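Local coordinates for protein neuraminidase (PDB 5MUL) that probably acts as a glycoside hydrolase of the rhamnosidase type, built as a beta-propeller that binds beta-D-glucuronate, at residues D340-Y345 and M358-D363; R333-V338 and P384-E389; Q296-W301 and N309-D314. All blocks are in the same frame, centred on the assembly; numbering follows the deposited sequence. Where two conformers were deposited one is given.

Contact 1: D340-Y345 and M358-D363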
loop_
_atom_site.group_PDB
_atom_site.type_symbol
_atom_site.label_atom_id
_atom_site.label_comp_id
_atom_site.label_asym_id
_atom_site.label_seq_id
_atom_site.Cartn_x
_atom_site.Cartn_y
_atom_site.Cartn_z
ATOM N N ASP A 340 -0.228 -15.994 9.933
ATOM C CA ASP A 340 0.034 -17.421 9.638
ATOM C C ASP A 340 -1.110 -18.133 8.900
ATOM O O ASP A 340 -1.622 -19.154 9.358
ATOM C CB ASP A 340 0.359 -18.182 10.927
ATOM N N GLY A 341 -1.538 -17.563 7.785
ATOM C CA GLY A 341 -2.607 -18.155 6.968
ATOM C C GLY A 341 -4.020 -17.659 7.239
ATOM O O GLY A 341 -4.886 -17.777 6.379
ATOM N N GLU A 342 -4.246 -17.070 8.418
ATOM C CA GLU A 342 -5.496 -16.405 8.736
ATOM C C GLU A 342 -5.460 -15.015 8.062
ATOM O O GLU A 342 -4.451 -14.313 8.178
ATOM C CB GLU A 342 -5.653 -16.253 10.257
ATOM C CG GLU A 342 -6.895 -15.531 10.718
ATOM C CD GLU A 342 -7.061 -15.472 12.243
ATOM O OE1 GLU A 342 -6.062 -15.492 12.976
ATOM O OE2 GLU A 342 -8.208 -15.363 12.705
ATOM N N ILE A 343 -6.532 -14.661 7.383
ATOM C CA ILE A 343 -6.572 -13.420 6.604
ATOM C C ILE A 343 -7.717 -12.554 7.058
ATOM O O ILE A 343 -8.839 -13.014 7.249
ATOM C CB ILE A 343 -6.849 -13.698 5.113
ATOM C CG1 ILE A 343 -6.031 -14.866 4.594
ATOM C CG2 ILE A 343 -6.677 -12.420 4.292
ATOM C CD1 ILE A 343 -4.565 -14.676 4.616
ATOM N N PHE A 344 -7.449 -11.244 7.180
ATOM C CA PHE A 344 -8.471 -10.233 7.333
ATOM C C PHE A 344 -8.389 -9.370 6.080
ATOM O O PHE A 344 -7.334 -8.756 5.834
ATOM C CB PHE A 344 -8.182 -9.432 8.603
ATOM C CG PHE A 344 -8.168 -10.273 9.852
ATOM C CD1 PHE A 344 -7.012 -10.870 10.261
ATOM C CD2 PHE A 344 -9.327 -10.475 10.585
ATOM C CE1 PHE A 344 -6.975 -11.691 11.402
ATOM C CE2 PHE A 344 -9.289 -11.273 11.741
ATOM C CZ PHE A 344 -8.131 -11.863 12.123
ATOM N N TYR A 345 -9.437 -9.369 5.277
ATOM C CA TYR A 345 -9.415 -8.806 3.927
ATOM C C TYR A 345 -10.398 -7.653 3.919
ATOM O O TYR A 345 -11.592 -7.876 4.090
ATOM C CB TYR A 345 -9.798 -9.941 2.974
ATOM C CG TYR A 345 -9.626 -9.688 1.493
ATOM C CD1 TYR A 345 -10.503 -8.880 0.793
ATOM C CD2 TYR A 345 -8.620 -10.325 0.785
ATOM C CE1 TYR A 345 -10.367 -8.674 -0.597
ATOM C CE2 TYR A 345 -8.494 -10.156 -0.583
ATOM C CZ TYR A 345 -9.358 -9.317 -1.253
ATOM O OH TYR A 345 -9.261 -9.118 -2.624
ATOM N N MET A 358 -15.260 -6.456 5.774
ATOM C CA MET A 358 -14.191 -7.364 6.055
ATOM C C MET A 358 -14.590 -8.758 5.672
ATOM O O MET A 358 -15.709 -9.172 5.962
ATOM C CB MET A 358 -13.764 -7.341 7.532
ATOM C CG MET A 358 -12.512 -8.156 7.841
ATOM S SD MET A 358 -11.819 -7.725 9.460
ATOM C CE MET A 358 -12.918 -8.726 10.448
ATOM N N ALA A 359 -13.680 -9.478 5.047
ATOM C CA ALA A 359 -13.792 -10.924 4.886
ATOM C C ALA A 359 -12.694 -11.575 5.676
ATOM O O ALA A 359 -11.531 -11.204 5.566
ATOM C CB ALA A 359 -13.692 -11.302 3.412
ATOM N N HIS A 360 -13.034 -12.574 6.487
ATOM C CA HIS A 360 -12.116 -13.196 7.359
ATOM C C HIS A 360 -12.141 -14.702 7.147
ATOM O O HIS A 360 -13.235 -15.274 7.105
ATOM C CB HIS A 360 -12.527 -12.834 8.801
ATOM C CG HIS A 360 -11.884 -13.649 9.848
ATOM N ND1 HIS A 360 -10.538 -13.867 9.926
ATOM C CD2 HIS A 360 -12.427 -14.287 10.916
ATOM C CE1 HIS A 360 -10.271 -14.610 10.983
ATOM N NE2 HIS A 360 -11.399 -14.877 11.601
ATOM N N THR A 361 -10.976 -15.309 7.003
ATOM C CA THR A 361 -10.868 -16.768 7.058
ATOM C C THR A 361 -9.813 -17.157 8.055
ATOM O O THR A 361 -8.739 -16.550 8.140
ATOM C CB THR A 361 -10.563 -17.388 5.665
ATOM O OG1 THR A 361 -10.482 -18.812 5.798
ATOM C CG2 THR A 361 -9.246 -16.910 5.085
ATOM N N ALA A 362 -10.075 -18.241 8.792
ATOM C CA ALA A 362 -9.081 -18.787 9.701
ATOM C C ALA A 362 -7.873 -19.398 9.004
ATOM O O ALA A 362 -6.792 -19.555 9.592
ATOM C CB ALA A 362 -9.731 -19.847 10.598
ATOM N N ASP A 363 -8.057 -19.811 7.756
ATOM C CA ASP A 363 -6.988 -20.436 7.010
ATOM C C ASP A 363 -7.321 -20.316 5.543
ATOM O O ASP A 363 -8.318 -20.874 5.066
ATOM C CB ASP A 363 -6.843 -21.908 7.427
ATOM C CG ASP A 363 -5.640 -22.580 6.817
ATOM O OD1 ASP A 363 -5.144 -22.160 5.746
ATOM O OD2 ASP A 363 -5.193 -23.595 7.398
#
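Four backbone hydrogen bonds join I343 and Y345 to T361 and A359, pairing strands 342-345 and 358-361 as antiparallel neighbours with axes 174° apart. I343 N reaches T361 O at 3.0 Å and A359 N reaches Y345 O at 2.8 Å, and the returning bonds complete two hydrogen-bonded pairs. Between them H360 CA makes a CA-H...O contact with I343 O at 3.3 Å.

F344 and H360 form the non-hydrogen-bonded pair between these two, and their rings lean the same way. The planes are only 7° apart with centroids 4.5 Å apart, but they are displaced until little of one ring faces the other, and F344 CE2 lies over the imidazole 3.4 Å from H360 ND1. With H360 CG opposite the backbone N (chi1 166°), the imidazole is placed beside the F344 ring and ND1 turns to I343 O, donating at 3.3 Å, in the ring plane but above the carbonyl plane. At the edge of the F344 ring, M358 SD lies 3.9 Å from CD2, a Met-aromatic contact.

The sheet face with I343, Y345, A359 and T361 is apolar at its meeting points, with I343 CG1 against T361 CG2 and Y345 CB against A359 CB. I343 O thus takes two donors, T361 N and H360 ND1; ND1 therefore carries a hydrogen, and the bond probably limits the ring's rotation.

Contact 2: R333-V338 and P384-E389. With BDP (beta-D-glucopyranuronic acid), chain B.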
loop_
_atom_site.group_PDB
_atom_site.type_symbol
_atom_site.label_atom_id
_atom_site.label_comp_id
_atom_site.label_asym_id
_atom_site.label_seq_id
_atom_site.Cartn_x
_atom_site.Cartn_y
_atom_site.Cartn_z
ATOM N N ARG A 333 -10.188 -0.961 -4.059
ATOM C CA ARG A 333 -8.976 -1.761 -4.033
ATOM C C ARG A 333 -8.805 -2.284 -2.588
ATOM O O ARG A 333 -8.983 -1.509 -1.638
ATOM C CB ARG A 333 -7.781 -0.900 -4.412
ATOM C CG ARG A 333 -7.761 -0.465 -5.893
ATOM C CD ARG A 333 -6.925 0.820 -6.066
ATOM N NE ARG A 333 -6.396 1.036 -7.420
ATOM C CZ ARG A 333 -6.956 1.802 -8.361
ATOM N NH1 ARG A 333 -6.388 1.887 -9.565
ATOM N NH2 ARG A 333 -8.096 2.470 -8.139
ATOM N N PRO A 334 -8.518 -3.559 -2.412
ATOM C CA PRO A 334 -8.513 -4.175 -1.093
ATOM C C PRO A 334 -7.214 -4.026 -0.335
ATOM O O PRO A 334 -6.145 -3.770 -0.944
ATOM C CB PRO A 334 -8.773 -5.620 -1.397
ATOM C CG PRO A 334 -8.093 -5.837 -2.733
ATOM C CD PRO A 334 -8.346 -4.563 -3.471
ATOM N N ARG A 335 -7.309 -4.211 0.988
ATOM C CA ARG A 335 -6.148 -4.278 1.887
ATOM C C ARG A 335 -6.205 -5.587 2.661
ATOM O O ARG A 335 -7.303 -6.096 2.926
ATOM C CB ARG A 335 -6.090 -3.099 2.898
ATOM C CG ARG A 335 -5.885 -1.725 2.307
ATOM C CD ARG A 335 -4.445 -1.552 1.896
ATOM N NE ARG A 335 -3.637 -1.120 3.020
ATOM C CZ ARG A 335 -2.584 -0.312 2.911
ATOM N NH1 ARG A 335 -2.181 0.129 1.721
ATOM N NH2 ARG A 335 -1.932 0.067 4.006
ATOM N N ILE A 336 -5.065 -6.114 3.053
ATOM C CA ILE A 336 -5.017 -7.379 3.813
ATOM C C ILE A 336 -4.019 -7.308 4.932
ATOM O O ILE A 336 -2.962 -6.681 4.814
ATOM C CB ILE A 336 -4.679 -8.611 2.950
ATOM C CG1 ILE A 336 -3.514 -8.328 1.997
ATOM C CG2 ILE A 336 -5.919 -9.124 2.218
ATOM C CD1 ILE A 336 -2.921 -9.593 1.416
ATOM N N VAL A 337 -4.360 -7.963 6.037
ATOM C CA VAL A 337 -3.394 -8.317 7.062
ATOM C C VAL A 337 -3.528 -9.825 7.302
ATOM O O VAL A 337 -4.608 -10.401 7.096
ATOM C CB VAL A 337 -3.534 -7.517 8.403
ATOM C CG1 VAL A 337 -3.187 -6.067 8.161
ATOM C CG2 VAL A 337 -4.902 -7.680 9.032
ATOM N N VAL A 338 -2.426 -10.446 7.673
ATOM C CA VAL A 338 -2.391 -11.891 7.788
ATOM C C VAL A 338 -1.665 -12.299 9.057
ATOM O O VAL A 338 -0.771 -11.607 9.541
ATOM C CB VAL A 338 -1.727 -12.527 6.554
ATOM C CG1 VAL A 338 -2.334 -11.993 5.264
ATOM C CG2 VAL A 338 -0.239 -12.271 6.578
ATOM N N PRO A 384 -9.626 1.340 1.344
ATOM C CA PRO A 384 -8.941 1.089 2.610
ATOM C C PRO A 384 -7.465 1.435 2.630
ATOM O O PRO A 384 -6.777 1.304 1.622
ATOM C CB PRO A 384 -9.161 -0.399 2.864
ATOM C CG PRO A 384 -9.538 -0.972 1.560
ATOM C CD PRO A 384 -10.244 0.120 0.803
ATOM N N SER A 385 -6.982 1.880 3.783
ATOM C CA SER A 385 -5.578 1.880 4.134
ATOM C C SER A 385 -5.513 1.591 5.622
ATOM O O SER A 385 -6.488 1.827 6.358
ATOM C CB SER A 385 -4.874 3.183 3.818
ATOM O OG SER A 385 -5.479 4.270 4.469
ATOM N N HIS A 386 -4.398 1.053 6.065
ATOM C CA HIS A 386 -4.239 0.578 7.440
ATOM C C HIS A 386 -2.861 0.869 7.939
ATOM O O HIS A 386 -1.940 1.159 7.170
ATOM C CB HIS A 386 -4.586 -0.924 7.579
ATOM C CG HIS A 386 -3.489 -1.866 7.160
ATOM N ND1 HIS A 386 -3.184 -2.120 5.832
ATOM C CD2 HIS A 386 -2.645 -2.624 7.896
ATOM C CE1 HIS A 386 -2.190 -2.994 5.785
ATOM N NE2 HIS A 386 -1.824 -3.298 7.013
ATOM N N ASP A 387 -2.684 0.762 9.245
ATOM C CA ASP A 387 -1.413 0.984 9.898
ATOM C C ASP A 387 -0.628 -0.314 9.806
ATOM O O ASP A 387 -0.778 -1.247 10.613
ATOM C CB ASP A 387 -1.677 1.399 11.354
ATOM C CG ASP A 387 -0.473 1.847 12.076
ATOM O OD1 ASP A 387 0.658 1.410 11.780
ATOM O OD2 ASP A 387 -0.651 2.629 13.041
ATOM N N THR A 388 0.230 -0.379 8.798
ATOM C CA THR A 388 1.029 -1.557 8.520
ATOM C C THR A 388 1.904 -1.959 9.737
ATOM O O THR A 388 2.035 -3.140 10.091
ATOM C CB THR A 388 1.825 -1.290 7.196
ATOM O OG1 THR A 388 0.884 -1.135 6.113
ATOM C CG2 THR A 388 2.784 -2.386 6.857
ATOM N N GLU A 389 2.555 -0.987 10.368
ATOM C CA GLU A 389 3.471 -1.286 11.426
ATOM C C GLU A 389 2.764 -1.744 12.690
ATOM O O GLU A 389 3.255 -2.617 13.404
ATOM C CB GLU A 389 4.396 -0.098 11.666
ATOM C CG GLU A 389 5.204 0.247 10.419
ATOM C CD GLU A 389 5.959 -0.973 9.914
ATOM O OE1 GLU A 389 6.810 -1.442 10.671
ATOM O OE2 GLU A 389 5.667 -1.445 8.778
HETATM C C1 BDP B . 11.505 -4.320 9.160
HETATM C C2 BDP B . 10.091 -4.609 9.640
HETATM C C3 BDP B . 9.597 -3.399 10.431
HETATM C C4 BDP B . 10.621 -3.000 11.506
HETATM C C5 BDP B . 11.982 -2.755 10.891
HETATM C C6 BDP B . 13.005 -2.356 11.918
HETATM O O2 BDP B . 9.191 -4.838 8.542
HETATM O O3 BDP B . 8.322 -3.689 10.992
HETATM O O4 BDP B . 10.175 -1.811 12.151
HETATM O O5 BDP B . 12.367 -3.977 10.273
HETATM O O6A BDP B . 13.493 -3.245 12.650
HETATM O O1 BDP B . 12.022 -5.496 8.536
HETATM O O6B BDP B . 13.332 -1.153 12.004
HETATM O O HOH W 1 -7.008 0.407 -1.027
#
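This is a side-chain-mediated contact between the strand 335-338, an outermost strand of its four-stranded sheet, and the loop 384-387 that leads into the helix beginning at T388. No direct backbone hydrogen bond crosses it. Instead, a water bridges the two segments by donating to R333 O and P384 O, each at 2.8 Å.

R335 carries most of the contact. Its aliphatic part packs on P384, with CG 3.6 Å from the proline CB, and bends at chi2 and chi3 bring the guanidinium round to H386. There R335 NE donates to H386 ND1 at 3.0 Å with an N-H...N angle of 146°; the donor lies in the imidazole plane, while the two flat groups stand 78° apart. A weak bond from R335 NH2 to H386 O, 3.3 Å, adds a second grip on the same residue, and S385 CA sits over one guanidinium face. With this arginine cut back to an alanine, H386 ND1 would probably lose its donor and the imidazole be freer to turn, with a gap beside P384. Beyond the guanidinium, V337 CG1 comes within 3.3 Å of H386 NE2 as these side chains pass in opposite directions.

Past H386, D387 takes the N-cap position, its OD1 accepting from L390 N, and the first turn presents E389. BDP O3 donates to E389 OE1 at 2.7 Å, while K392 forms a salt bridge with E389 OE2 and also binds the sugar. The arrangement is that of a propeller sheet edge bordering a capped helix whose first turn contributes to the glucuronate pocket.

Contact 3: Q296-W301 and N309-D314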
loop_
_atom_site.group_PDB
_atom_site.type_symbol
_atom_site.label_atom_id
_atom_site.label_comp_id
_atom_site.label_asym_id
_atom_site.label_seq_id
_atom_site.Cartn_x
_atom_site.Cartn_y
_atom_site.Cartn_z
ATOM N N GLN A 296 -14.690 -10.488 -9.203
ATOM C CA GLN A 296 -14.655 -10.987 -7.818
ATOM C C GLN A 296 -13.346 -10.612 -7.160
ATOM O O GLN A 296 -12.307 -10.592 -7.803
ATOM C CB GLN A 296 -14.779 -12.492 -7.789
ATOM C CG GLN A 296 -16.058 -13.026 -8.461
ATOM C CD GLN A 296 -17.331 -12.809 -7.654
ATOM O OE1 GLN A 296 -17.315 -12.408 -6.472
ATOM N NE2 GLN A 296 -18.466 -13.090 -8.299
ATOM N N TYR A 297 -13.416 -10.312 -5.875
ATOM C CA TYR A 297 -12.206 -10.152 -5.065
ATOM C C TYR A 297 -11.455 -11.435 -4.985
ATOM O O TYR A 297 -12.043 -12.523 -4.906
ATOM C CB TYR A 297 -12.580 -9.671 -3.670
ATOM C CG TYR A 297 -12.905 -8.217 -3.562
ATOM C CD1 TYR A 297 -11.885 -7.257 -3.651
ATOM C CD2 TYR A 297 -14.194 -7.758 -3.331
ATOM C CE1 TYR A 297 -12.147 -5.925 -3.506
ATOM C CE2 TYR A 297 -14.463 -6.420 -3.182
ATOM C CZ TYR A 297 -13.439 -5.494 -3.269
ATOM O OH TYR A 297 -13.707 -4.163 -3.079
ATOM N N ARG A 298 -10.137 -11.339 -4.988
ATOM C CA ARG A 298 -9.268 -12.481 -4.988
ATOM C C ARG A 298 -8.147 -12.303 -3.972
ATOM O O ARG A 298 -7.725 -11.168 -3.688
ATOM C CB ARG A 298 -8.566 -12.648 -6.357
ATOM C CG ARG A 298 -9.426 -12.486 -7.600
ATOM C CD ARG A 298 -10.184 -13.732 -7.897
ATOM N NE ARG A 298 -11.109 -13.533 -9.013
ATOM C CZ ARG A 298 -11.572 -14.509 -9.794
ATOM N NH1 ARG A 298 -11.140 -15.759 -9.638
ATOM N NH2 ARG A 298 -12.433 -14.211 -10.761
ATOM N N ILE A 299 -7.636 -13.424 -3.510
ATOM C CA ILE A 299 -6.413 -13.499 -2.742
ATOM C C ILE A 299 -5.479 -14.431 -3.522
ATOM O O ILE A 299 -5.908 -15.514 -3.958
ATOM C CB ILE A 299 -6.693 -13.937 -1.285
ATOM C CG1 ILE A 299 -5.415 -13.905 -0.461
ATOM C CG2 ILE A 299 -7.382 -15.304 -1.195
ATOM C CD1 ILE A 299 -4.996 -12.502 -0.086
ATOM N N VAL A 300 -4.247 -14.012 -3.732
ATOM C CA VAL A 300 -3.237 -14.776 -4.462
ATOM C C VAL A 300 -2.077 -14.977 -3.518
ATOM O O VAL A 300 -1.598 -14.005 -2.933
ATOM C CB VAL A 300 -2.776 -14.025 -5.734
ATOM C CG1 VAL A 300 -1.655 -14.775 -6.435
ATOM C CG2 VAL A 300 -3.942 -13.786 -6.666
ATOM N N TRP A 301 -1.616 -16.185 -3.291
ATOM C CA TRP A 301 -0.564 -16.401 -2.338
ATOM C C TRP A 301 0.328 -17.544 -2.728
ATOM O O TRP A 301 -0.074 -18.417 -3.534
ATOM C CB TRP A 301 -1.123 -16.618 -0.908
ATOM C CG TRP A 301 -1.709 -18.001 -0.621
ATOM C CD1 TRP A 301 -1.118 -19.009 0.083
ATOM C CD2 TRP A 301 -3.006 -18.491 -1.019
ATOM N NE1 TRP A 301 -1.971 -20.103 0.135
ATOM C CE2 TRP A 301 -3.132 -19.798 -0.521
ATOM C CE3 TRP A 301 -4.078 -17.940 -1.729
ATOM C CZ2 TRP A 301 -4.301 -20.580 -0.748
ATOM C CZ3 TRP A 301 -5.223 -18.707 -1.961
ATOM C CH2 TRP A 301 -5.324 -20.012 -1.469
ATOM N N ASN A 309 -4.769 -19.179 -6.005
ATOM C CA ASN A 309 -5.688 -18.068 -5.913
ATOM C C ASN A 309 -7.081 -18.520 -5.544
ATOM O O ASN A 309 -7.511 -19.629 -5.856
ATOM C CB ASN A 309 -5.661 -17.191 -7.154
ATOM C CG ASN A 309 -5.957 -17.952 -8.433
ATOM O OD1 ASN A 309 -7.081 -17.911 -8.926
ATOM N ND2 ASN A 309 -4.934 -18.596 -9.008
ATOM N N ARG A 310 -7.769 -17.661 -4.821
ATOM C CA ARG A 310 -9.052 -17.980 -4.252
ATOM C C ARG A 310 -9.965 -16.765 -4.321
ATOM O O ARG A 310 -9.541 -15.623 -4.079
ATOM C CB ARG A 310 -8.823 -18.421 -2.816
ATOM C CG ARG A 310 -9.997 -19.030 -2.179
ATOM C CD ARG A 310 -9.683 -19.699 -0.867
ATOM N NE ARG A 310 -10.972 -19.932 -0.282
ATOM C CZ ARG A 310 -11.240 -20.123 0.997
ATOM N NH1 ARG A 310 -10.289 -20.131 1.929
ATOM N NH2 ARG A 310 -12.507 -20.312 1.337
ATOM N N GLN A 311 -11.217 -16.989 -4.667
ATOM C CA GLN A 311 -12.233 -15.966 -4.676
ATOM C C GLN A 311 -12.637 -15.670 -3.214
ATOM O O GLN A 311 -12.745 -16.580 -2.389
ATOM C CB GLN A 311 -13.427 -16.504 -5.484
ATOM C CG GLN A 311 -14.458 -15.487 -5.867
ATOM C CD GLN A 311 -15.536 -16.050 -6.800
ATOM O OE1 GLN A 311 -16.727 -16.034 -6.449
ATOM N NE2 GLN A 311 -15.129 -16.528 -7.990
ATOM N N VAL A 312 -12.857 -14.405 -2.882
ATOM C CA VAL A 312 -13.053 -14.006 -1.482
ATOM C C VAL A 312 -14.502 -13.796 -1.100
ATOM O O VAL A 312 -14.890 -14.136 0.021
ATOM C CB VAL A 312 -12.195 -12.748 -1.183
ATOM C CG1 VAL A 312 -12.416 -12.238 0.238
ATOM C CG2 VAL A 312 -10.725 -13.046 -1.422
ATOM N N THR A 313 -15.263 -13.161 -1.965
ATOM C CA THR A 313 -16.667 -12.973 -1.705
ATOM C C THR A 313 -17.464 -13.548 -2.907
ATOM O O THR A 313 -16.905 -14.098 -3.864
ATOM C CB THR A 313 -16.976 -11.494 -1.372
ATOM O OG1 THR A 313 -16.873 -10.688 -2.552
ATOM C CG2 THR A 313 -16.015 -10.924 -0.313
ATOM N N ASP A 314 -18.775 -13.430 -2.818
ATOM C CA ASP A 314 -19.690 -14.029 -3.770
ATOM C C ASP A 314 -20.531 -12.892 -4.323
ATOM O O ASP A 314 -21.689 -12.690 -3.937
ATOM C CB ASP A 314 -20.538 -15.083 -3.028
ATOM C CG ASP A 314 -21.558 -15.755 -3.915
ATOM O OD1 ASP A 314 -21.271 -15.974 -5.109
ATOM O OD2 ASP A 314 -22.657 -16.071 -3.404
#
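A beta hairpin of the propeller brings Q296-W301 against N309-D314, the second strand being the outermost of its four-stranded sheet. The antiparallel strand axes approach to 4.7 Å. I299 and R310 form the hydrogen-bonded pair: I299 N to R310 O and R310 N to I299 O both measure 3.0 Å. Beyond the end of strand 309-311, V312 N still donates to Y297 O at 2.9 Å, although the donor stands 41° out of the carbonyl plane.

On one face, V300 CG2 meets N309 CB at 3.8 Å. Farther along, the Q296 and Q311 side chains cross with their amide planes stacked, 7° apart; Q296 OE1 accepts from R315 N.

The I299 and R310 face is different. I299 CG2 lies 3.8 Å from R310 CB and 4.0 Å from V312 CG2. W301, whose CG sits between its backbone N and carbonyl carbon (chi1 77°), carries its six-membered ring across to the partner strand, where R310 CB lies at its edge, 3.7 Å from CZ3. From there R310 extends away, and its guanidinium bonds the carbonyl oxygens of V364 and G367. Y297 CB packs on V312 CB while its hydroxyl bonds A332 O.

The hydrogen bonds between the two segments are thus all backbone to backbone; side chains meet largely through carbon contacts and one stacked pair of amides, and the charged end of R310 is spent on the neighbouring blade.

In the fold
Along the chain, contact 3 closes first; the segment 333-338 of contact 2 follows, then both segments of contact 1, and finally 384-389. Contacts 1 and 2, with centres 12 Å apart, share the sheet of strands 335-339, 342-347, 357-361 and 370-373, where F344 N probably bonds V337 O. Contact 3 belongs to the preceding four-stranded sheet, its centre 11 Å from that of contact 1 and 16 Å from that of contact 2. Y345 links the two sheets: its OH probably bonds R298 O and its ring packs on V312. This packs adjacent blades side by side, while contact 2, its centre about 7 Å from the chain's centre, leads through E389 to the glucuronate pocket.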